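PDB 2POZ: putative dehydratase from Mesorhizobium loti, which is of unknown function but probably acts as a lyase, as a member of the mandelate racemase/muconate lactonizing enzyme family. Local coordinates for residues Ala34-Ile39 and Cys309-Ile314; Asp122-Tyr127 and Phe358-Gly363; Glu315-Gln320 and Pro364-Val369. One frame throughout, in Å; residues are numbered along the deposited sequence.

Contact 1: residues Ala34-Ile39 and Cys309-Ile314; sequences AGEAGI and CGSSLI
Glu-36, in strand 33-37, approaches the start of helix 312-324 so closely that its CA lies 5.6 Å from the CA of Ile-314, while the CA of Gly-38 is nearest that of Gly-310. The side chain of Glu-36 carries the contact. With CG anti to the backbone N (chi1 -173°) and the chain extended beyond it, the carboxylate is driven straight into the helix start, crossing the side chain of Ile-314 at about a right angle. Three donors grip its two oxygens. OE2 takes the backbone N of Ser-311 at 2.8 Å through its syn lone pair, with a nearly straight N-H...O angle of 167°. OE1 receives the N of Ile-314 at 3.0 Å, from a donor standing 50° out of the carboxylate plane. OE1 also accepts from OG of Ser-311, at 2.5 Å, so short that the exact distance is doubtful. The same OG accepts from the N of Leu-313 at 3.2 Å, so Ser-311 is the N-cap of the helix and Glu-36 is the acceptor for its proton. OE2 lies 3.3 Å from CA of Gly-310, on the side where a side chain would collide with it. An alanine in place of Glu-36 would probably leave the amides of Ser-311 and Ile-314 without acceptors and the cap hydroxyl without the acceptor of its hydrogen. Beside this cluster, CD2 of Leu-313 rests 3.9 Å from CB of Ala-34 and 3.6 Å from O of Gly-35. The backbone N of Glu-36 is itself held by OE1 of Gln-98, from helix 87-108. The chemistry is thus that of a buried acidic group docked on the amides at the helix start, whose positive end would be expected to stabilise a negative carboxylate, tying the N-terminal domain to the barrel domain.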
loop_
_atom_site.group_PDB
_atom_site.type_symbol
_atom_site.label_atom_id
_atom_site.label_comp_id
_atom_site.label_asym_id
_atom_site.label_seq_id
_atom_site.Cartn_x
_atom_site.Cartn_y
_atom_site.Cartn_z
ATOM N N ALA A 34 45.673 9.401 7.161
ATOM C CA ALA A 34 44.959 10.070 8.247
ATOM C C ALA A 34 43.444 10.042 8.027
ATOM O O ALA A 34 42.969 10.130 6.893
ATOM C CB ALA A 34 45.438 11.507 8.368
ATOM N N GLY A 35 42.696 9.918 9.119
ATOM C CA GLY A 35 41.244 9.885 9.043
ATOM C C GLY A 35 40.618 10.521 10.276
ATOM O O GLY A 35 41.290 10.683 11.293
ATOM N N GLU A 36 39.341 10.884 10.186
ATOM C CA GLU A 36 38.639 11.500 11.310
ATOM C C GLU A 36 37.233 10.932 11.505
ATOM O O GLU A 36 36.482 10.760 10.549
ATOM C CB GLU A 36 38.555 13.020 11.112
ATOM C CG GLU A 36 37.995 13.788 12.318
ATOM C CD GLU A 36 38.167 15.305 12.199
ATOM O OE1 GLU A 36 39.040 15.749 11.433
ATOM O OE2 GLU A 36 37.440 16.057 12.885
ATOM N N ALA A 37 36.887 10.636 12.752
ATOM C CA ALA A 37 35.569 10.115 13.081
ATOM C C ALA A 37 34.687 11.335 13.348
ATOM O O ALA A 37 35.079 12.242 14.081
ATOM C CB ALA A 37 35.651 9.224 14.317
ATOM N N GLY A 38 33.500 11.359 12.750
ATOM C CA GLY A 38 32.612 12.501 12.914
ATOM C C GLY A 38 31.956 12.694 14.271
ATOM O O GLY A 38 30.833 13.191 14.340
ATOM N N ILE A 39 32.631 12.313 15.350
ATOM C CA ILE A 39 32.059 12.486 16.684
ATOM C C ILE A 39 32.840 13.568 17.452
ATOM O O ILE A 39 33.293 13.348 18.571
ATOM C CB ILE A 39 32.092 11.167 17.486
ATOM C CG1 ILE A 39 31.585 10.001 16.619
ATOM C CG2 ILE A 39 31.231 11.304 18.743
ATOM C CD1 ILE A 39 30.094 10.054 16.263
ATOM N N CYS A 309 31.642 18.768 10.540
ATOM C CA CYS A 309 31.949 19.557 11.725
ATOM C C CYS A 309 32.989 18.836 12.575
ATOM O O CYS A 309 32.656 17.996 13.409
ATOM C CB CYS A 309 30.698 19.817 12.564
ATOM S SG CYS A 309 31.029 20.883 13.995
ATOM N N GLY A 310 34.252 19.175 12.347
ATOM C CA GLY A 310 35.345 18.571 13.086
ATOM C C GLY A 310 36.581 19.424 12.889
ATOM O O GLY A 310 36.498 20.646 12.911
ATOM N N SER A 311 37.728 18.794 12.695
ATOM C CA SER A 311 38.958 19.545 12.491
ATOM C C SER A 311 39.147 19.797 10.990
ATOM O O SER A 311 38.319 19.388 10.168
ATOM C CB SER A 311 40.148 18.749 13.025
ATOM O OG SER A 311 40.448 17.673 12.148
ATOM N N SER A 312 40.234 20.475 10.640
ATOM C CA SER A 312 40.551 20.758 9.240
ATOM C C SER A 312 40.685 19.464 8.429
ATOM O O SER A 312 40.485 19.462 7.211
ATOM C CB SER A 312 41.869 21.531 9.142
ATOM O OG SER A 312 41.787 22.787 9.783
ATOM N N LEU A 313 41.045 18.371 9.093
ATOM C CA LEU A 313 41.206 17.098 8.393
ATOM C C LEU A 313 39.900 16.618 7.759
ATOM O O LEU A 313 39.829 16.436 6.545
ATOM C CB LEU A 313 41.752 16.015 9.337
ATOM C CG LEU A 313 41.900 14.604 8.730
ATOM C CD1 LEU A 313 42.748 14.666 7.464
ATOM C CD2 LEU A 313 42.531 13.658 9.746
ATOM N N ILE A 314 38.857 16.418 8.557
ATOM C CA ILE A 314 37.599 15.944 7.980
ATOM C C ILE A 314 37.012 16.922 6.964
ATOM O O ILE A 314 36.335 16.510 6.028
ATOM C CB ILE A 314 36.542 15.615 9.062
ATOM C CG1 ILE A 314 35.384 14.848 8.411
ATOM C CG2 ILE A 314 36.026 16.883 9.714
ATOM C CD1 ILE A 314 34.612 13.966 9.381
#

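Contact 2: residues Asp122-Tyr127 and Phe358-Gly363; sequences DRVRAY and FEMPNG
Val-124 and Phe-358 face each other as a hydrogen-bonded antiparallel pair: Val-124 N reaches Phe-358 O and Phe-358 N reaches Val-124 O, each at 3.0 Å and in the carbonyl plane. Arg-123 and Glu-359 form the adjoining non-hydrogen-bonded pair, their CA atoms 4.3 Å apart. Past it, Met-360 N still bonds to Asp-122 O at 3.0 Å, but the donor stands 43° above the carbonyl plane, evidence that the regular pairing is ending. The side chains divide by face. On the buried one, CG2 of Val-124 touches CB of Phe-358 at 4.0 Å, and the Phe-358 ring turns onward to meet His-333 edge-to-face. Selenomethionine Met-360 joins this side through a folded chain: CG lies beside the backbone N (chi1 -55°), and further bends at chi2 and chi3 swing CE round to 3.6 Å from CG2 of Val-124, the two side chains crossing at about a right angle. Its CG meanwhile packs on the carbonyl oxygen of Asp-122. On the exposed face, Glu-359 bends at chi2 (-69°), which curls its carboxylate back over Arg-123 until OE2 lies 3.3 Å from CB of that residue. The arginine chain runs extended from CG to NE and leads away, so the guanidinium and carboxylate, although their planes are nearly parallel, keep NE of Arg-123 and OE2 of Glu-359 4.8 Å apart, too long for a salt bridge, although the opposite charges may still attract weakly. Both residues also touch a crystal neighbour. The carboxylate of Asp-122 forms a salt bridge with Lys-119. Strand 123-128 has strand 331-333 parallel on its other edge and touches strand 155-158 through Arg-125 and Tyr-127. That neighbourhood is consistent with the opening strand of the enolase-superfamily barrel, here joined by the antiparallel strand 357-359.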
loop_
_atom_site.group_PDB
_atom_site.type_symbol
_atom_site.label_atom_id
_atom_site.label_comp_id
_atom_site.label_asym_id
_atom_site.label_seq_id
_atom_site.Cartn_x
_atom_site.Cartn_y
_atom_site.Cartn_z
ATOM N N ASP A 122 36.217 22.796 -9.539
ATOM C CA ASP A 122 37.468 23.225 -8.909
ATOM C C ASP A 122 37.254 23.949 -7.584
ATOM O O ASP A 122 38.210 24.261 -6.886
ATOM C CB ASP A 122 38.255 24.145 -9.847
ATOM C CG ASP A 122 38.635 23.464 -11.147
ATOM O OD1 ASP A 122 39.234 22.370 -11.098
ATOM O OD2 ASP A 122 38.332 24.028 -12.217
ATOM N N ARG A 123 36.004 24.222 -7.243
ATOM C CA ARG A 123 35.704 24.913 -5.998
ATOM C C ARG A 123 34.243 24.696 -5.642
ATOM O O ARG A 123 33.433 24.353 -6.503
ATOM C CB ARG A 123 35.992 26.416 -6.139
ATOM C CG ARG A 123 35.084 27.137 -7.123
ATOM C CD ARG A 123 35.506 28.585 -7.327
ATOM N NE ARG A 123 34.379 29.426 -7.730
ATOM C CZ ARG A 123 33.763 29.363 -8.909
ATOM N NH1 ARG A 123 34.163 28.497 -9.832
ATOM N NH2 ARG A 123 32.723 30.153 -9.154
ATOM N N VAL A 124 33.911 24.885 -4.369
ATOM C CA VAL A 124 32.540 24.712 -3.920
ATOM C C VAL A 124 32.106 25.860 -3.036
ATOM O O VAL A 124 32.885 26.389 -2.247
ATOM C CB VAL A 124 32.355 23.418 -3.104
ATOM C CG1 VAL A 124 32.527 22.204 -3.995
ATOM C CG2 VAL A 124 33.350 23.393 -1.949
ATOM N N ARG A 125 30.848 26.242 -3.186
ATOM C CA ARG A 125 30.267 27.298 -2.387
ATOM C C ARG A 125 29.856 26.662 -1.059
ATOM O O ARG A 125 29.513 25.478 -1.005
ATOM C CB ARG A 125 29.040 27.860 -3.096
ATOM C CG ARG A 125 28.360 28.979 -2.352
ATOM C CD ARG A 125 27.168 29.475 -3.136
ATOM N NE ARG A 125 26.334 30.339 -2.317
ATOM C CZ ARG A 125 25.046 30.118 -2.089
ATOM N NH1 ARG A 125 24.452 29.060 -2.625
ATOM N NH2 ARG A 125 24.357 30.954 -1.328
ATOM N N ALA A 126 29.883 27.442 0.013
ATOM C CA ALA A 126 29.516 26.910 1.315
ATOM C C ALA A 126 28.570 27.834 2.053
ATOM O O ALA A 126 28.491 29.014 1.745
ATOM C CB ALA A 126 30.774 26.691 2.159
ATOM N N TYR A 127 27.839 27.282 3.013
ATOM C CA TYR A 127 26.962 28.090 3.839
ATOM C C TYR A 127 27.649 28.101 5.198
ATOM O O TYR A 127 28.458 27.222 5.492
ATOM C CB TYR A 127 25.546 27.495 3.920
ATOM C CG TYR A 127 25.410 26.141 4.580
ATOM C CD1 TYR A 127 25.419 26.009 5.968
ATOM C CD2 TYR A 127 25.219 24.989 3.811
ATOM C CE1 TYR A 127 25.233 24.761 6.578
ATOM C CE2 TYR A 127 25.035 23.737 4.407
ATOM C CZ TYR A 127 25.043 23.632 5.788
ATOM O OH TYR A 127 24.878 22.396 6.377
ATOM N N PHE A 358 35.498 27.253 -1.126
ATOM C CA PHE A 358 36.669 26.429 -0.847
ATOM C C PHE A 358 37.227 25.903 -2.160
ATOM O O PHE A 358 36.477 25.357 -2.978
ATOM C CB PHE A 358 36.303 25.217 0.014
ATOM C CG PHE A 358 36.314 25.486 1.484
ATOM C CD1 PHE A 358 37.500 25.823 2.137
ATOM C CD2 PHE A 358 35.144 25.380 2.224
ATOM C CE1 PHE A 358 37.516 26.048 3.519
ATOM C CE2 PHE A 358 35.148 25.602 3.602
ATOM C CZ PHE A 358 36.335 25.935 4.252
ATOM N N GLU A 359 38.530 26.060 -2.365
ATOM C CA GLU A 359 39.170 25.543 -3.572
ATOM C C GLU A 359 39.477 24.068 -3.323
ATOM O O GLU A 359 39.809 23.686 -2.204
ATOM C CB GLU A 359 40.476 26.296 -3.858
ATOM C CG GLU A 359 40.301 27.655 -4.528
ATOM C CD GLU A 359 39.817 27.538 -5.963
ATOM O OE1 GLU A 359 40.478 26.841 -6.761
ATOM O OE2 GLU A 359 38.778 28.146 -6.300
HETATM N N MSE A 360 39.364 23.235 -4.352
HETATM C CA MSE A 360 39.651 21.809 -4.187
HETATM C C MSE A 360 41.152 21.629 -3.959
HETATM O O MSE A 360 41.965 22.217 -4.665
HETATM C CB MSE A 360 39.233 21.024 -5.438
HETATM C CG MSE A 360 37.781 21.225 -5.856
HETATM SE SE MSE A 360 36.522 20.776 -4.455
HETATM C CE MSE A 360 36.414 22.490 -3.582
ATOM N N PRO A 361 41.539 20.819 -2.963
ATOM C CA PRO A 361 42.970 20.628 -2.728
ATOM C C PRO A 361 43.566 19.800 -3.864
ATOM O O PRO A 361 42.856 19.014 -4.491
ATOM C CB PRO A 361 42.997 19.906 -1.388
ATOM C CG PRO A 361 41.782 19.058 -1.461
ATOM C CD PRO A 361 40.741 20.005 -2.031
ATOM N N ASN A 362 44.860 19.976 -4.120
ATOM C CA ASN A 362 45.542 19.258 -5.197
ATOM C C ASN A 362 46.578 18.218 -4.751
ATOM O O ASN A 362 47.096 17.467 -5.578
ATOM C CB ASN A 362 46.218 20.262 -6.136
ATOM C CG ASN A 362 45.222 21.014 -7.012
ATOM O OD1 ASN A 362 45.540 22.075 -7.553
ATOM N ND2 ASN A 362 44.022 20.462 -7.169
ATOM N N GLY A 363 46.881 18.168 -3.461
ATOM C CA GLY A 363 47.858 17.203 -2.984
ATOM C C GLY A 363 47.388 15.763 -3.121
ATOM O O GLY A 363 46.186 15.519 -3.255
#

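Contact 3: residues Glu315-Gln320 and Pro364-Val369; sequences ETATLQ and PGLGAV
Gln-320 and Leu-366 bring together helix 312-324 of the enolase-type barrel and a type II' beta turn running from Pro-364 to Gly-367. The turn closes through Gly-367 N to Pro-364 O at 3.1 Å. Gly-365 sits at its second position with phi 68°, a positive value that favours glycine. Along Gln-320, CB makes no close approach to the loop. CG lies beside the backbone N and meets CD2 of Leu-366 at 4.0 Å, with the two side chains crossing at a slant. A bend at chi2 (-61°) then carries the amide across the turn: CD lies 3.6 Å from the carbonyl oxygen of Gly-365, OE1 accepts from the backbone N of Tyr-113, and NE2 gives a weak hydrogen bond to Leu-366 O at 3.2 Å with an N-H...O angle of only 129°. The firmer fix on the amide is therefore probably the one through OE1, toward helix 112-115. One turn back, CB of Ala-317 packs on CD2 of Leu-366 at 4.1 Å, so that this methyl is shared by two residues of the helix. Thr-316 directs its OG1 to Ser-312 O in its own helix, leaving the methyl to face the loop: CG2 lies 4.0 Å from CB of Ala-368 and 3.3 Å from O of Leu-366, the same oxygen that receives NE2 of Gln-320.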
loop_
_atom_site.group_PDB
_atom_site.type_symbol
_atom_site.label_atom_id
_atom_site.label_comp_id
_atom_site.label_asym_id
_atom_site.label_seq_id
_atom_site.Cartn_x
_atom_site.Cartn_y
_atom_site.Cartn_z
ATOM N N GLU A 315 37.284 18.211 7.129
ATOM C CA GLU A 315 36.782 19.199 6.175
ATOM C C GLU A 315 37.484 19.001 4.831
ATOM O O GLU A 315 36.854 19.024 3.773
ATOM C CB GLU A 315 37.044 20.629 6.667
ATOM C CG GLU A 315 36.278 21.022 7.914
ATOM C CD GLU A 315 36.580 22.445 8.357
ATOM O OE1 GLU A 315 36.496 23.358 7.502
ATOM O OE2 GLU A 315 36.895 22.649 9.555
ATOM N N THR A 316 38.797 18.802 4.877
ATOM C CA THR A 316 39.570 18.603 3.659
ATOM C C THR A 316 39.186 17.289 2.988
ATOM O O THR A 316 39.067 17.218 1.764
ATOM C CB THR A 316 41.077 18.617 3.963
ATOM O OG1 THR A 316 41.422 19.881 4.535
ATOM C CG2 THR A 316 41.891 18.401 2.693
ATOM N N ALA A 317 38.990 16.250 3.792
ATOM C CA ALA A 317 38.597 14.947 3.263
ATOM C C ALA A 317 37.242 15.058 2.562
ATOM O O ALA A 317 37.010 14.441 1.522
ATOM C CB ALA A 317 38.517 13.933 4.392
ATOM N N THR A 318 36.346 15.849 3.139
ATOM C CA THR A 318 35.021 16.041 2.568
ATOM C C THR A 318 35.122 16.691 1.190
ATOM O O THR A 318 34.309 16.409 0.309
ATOM C CB THR A 318 34.141 16.901 3.499
ATOM O OG1 THR A 318 33.904 16.180 4.717
ATOM C CG2 THR A 318 32.802 17.229 2.836
ATOM N N LEU A 319 36.123 17.551 0.995
ATOM C CA LEU A 319 36.307 18.204 -0.304
ATOM C C LEU A 319 36.633 17.164 -1.377
ATOM O O LEU A 319 36.302 17.346 -2.547
ATOM C CB LEU A 319 37.425 19.253 -0.247
ATOM C CG LEU A 319 37.200 20.461 0.664
ATOM C CD1 LEU A 319 38.377 21.422 0.525
ATOM C CD2 LEU A 319 35.894 21.154 0.305
ATOM N N GLN A 320 37.280 16.075 -0.977
ATOM C CA GLN A 320 37.607 15.011 -1.929
ATOM C C GLN A 320 36.317 14.495 -2.562
ATOM O O GLN A 320 36.260 14.230 -3.760
ATOM C CB GLN A 320 38.315 13.851 -1.225
ATOM C CG GLN A 320 39.749 14.144 -0.789
ATOM C CD GLN A 320 40.655 14.485 -1.959
ATOM O OE1 GLN A 320 40.619 13.823 -2.993
ATOM N NE2 GLN A 320 41.488 15.510 -1.791
ATOM N N PRO A 364 48.310 14.784 -3.106
ATOM C CA PRO A 364 47.922 13.376 -3.230
ATOM C C PRO A 364 47.136 12.860 -2.023
ATOM O O PRO A 364 47.248 13.393 -0.912
ATOM C CB PRO A 364 49.263 12.658 -3.428
ATOM C CG PRO A 364 50.250 13.552 -2.740
ATOM C CD PRO A 364 49.777 14.935 -3.131
ATOM N N GLY A 365 46.333 11.823 -2.244
ATOM C CA GLY A 365 45.537 11.278 -1.158
ATOM C C GLY A 365 44.470 12.276 -0.744
ATOM O O GLY A 365 43.795 12.856 -1.597
ATOM N N LEU A 366 44.317 12.498 0.557
ATOM C CA LEU A 366 43.307 13.440 1.033
ATOM C C LEU A 366 43.779 14.877 0.833
ATOM O O LEU A 366 43.009 15.826 0.986
ATOM C CB LEU A 366 42.999 13.185 2.508
ATOM C CG LEU A 366 42.379 11.821 2.823
ATOM C CD1 LEU A 366 42.188 11.665 4.321
ATOM C CD2 LEU A 366 41.053 11.686 2.098
ATOM N N GLY A 367 45.053 15.029 0.486
ATOM C CA GLY A 367 45.604 16.355 0.272
ATOM C C GLY A 367 45.791 17.100 1.578
ATOM O O GLY A 367 45.840 18.328 1.595
ATOM N N ALA A 368 45.913 16.348 2.667
ATOM C CA ALA A 368 46.076 16.918 3.993
ATOM C C ALA A 368 47.311 16.371 4.700
ATOM O O ALA A 368 47.493 15.158 4.796
ATOM C CB ALA A 368 44.839 16.627 4.822
ATOM N N VAL A 369 48.154 17.271 5.194
ATOM C CA VAL A 369 49.367 16.878 5.906
ATOM C C VAL A 369 49.206 17.253 7.381
ATOM O O VAL A 369 49.031 18.425 7.718
ATOM C CB VAL A 369 50.613 17.602 5.336
ATOM C CG1 VAL A 369 51.878 17.062 5.994
ATOM C CG2 VAL A 369 50.680 17.422 3.826
#

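In the fold
Contacts 1 and 3 use successive turns of helix 312-324 and lie in the buried interior, whereas contact 2, whose centre is about 16 Å from the centre of the chain, is only partly buried, with Val-124 and Phe-358 on the inner face and Arg-123 and Glu-359 on the exposed one. Their chemistry follows: contact 1 relies on a buried carboxylate, contact 2 on regular backbone pairing, and contact 3 mostly on methyl packing with one weak polar bond. Contacts 1 and 3 adjoin where Ala-34 meets Leu-366, and Asp-102 bridges them by accepting from the backbone N of both. Contact 3 also touches contact 2, with Pro-361 resting on Leu-319 and Gln-320. Contacts 1 and 2 do not touch.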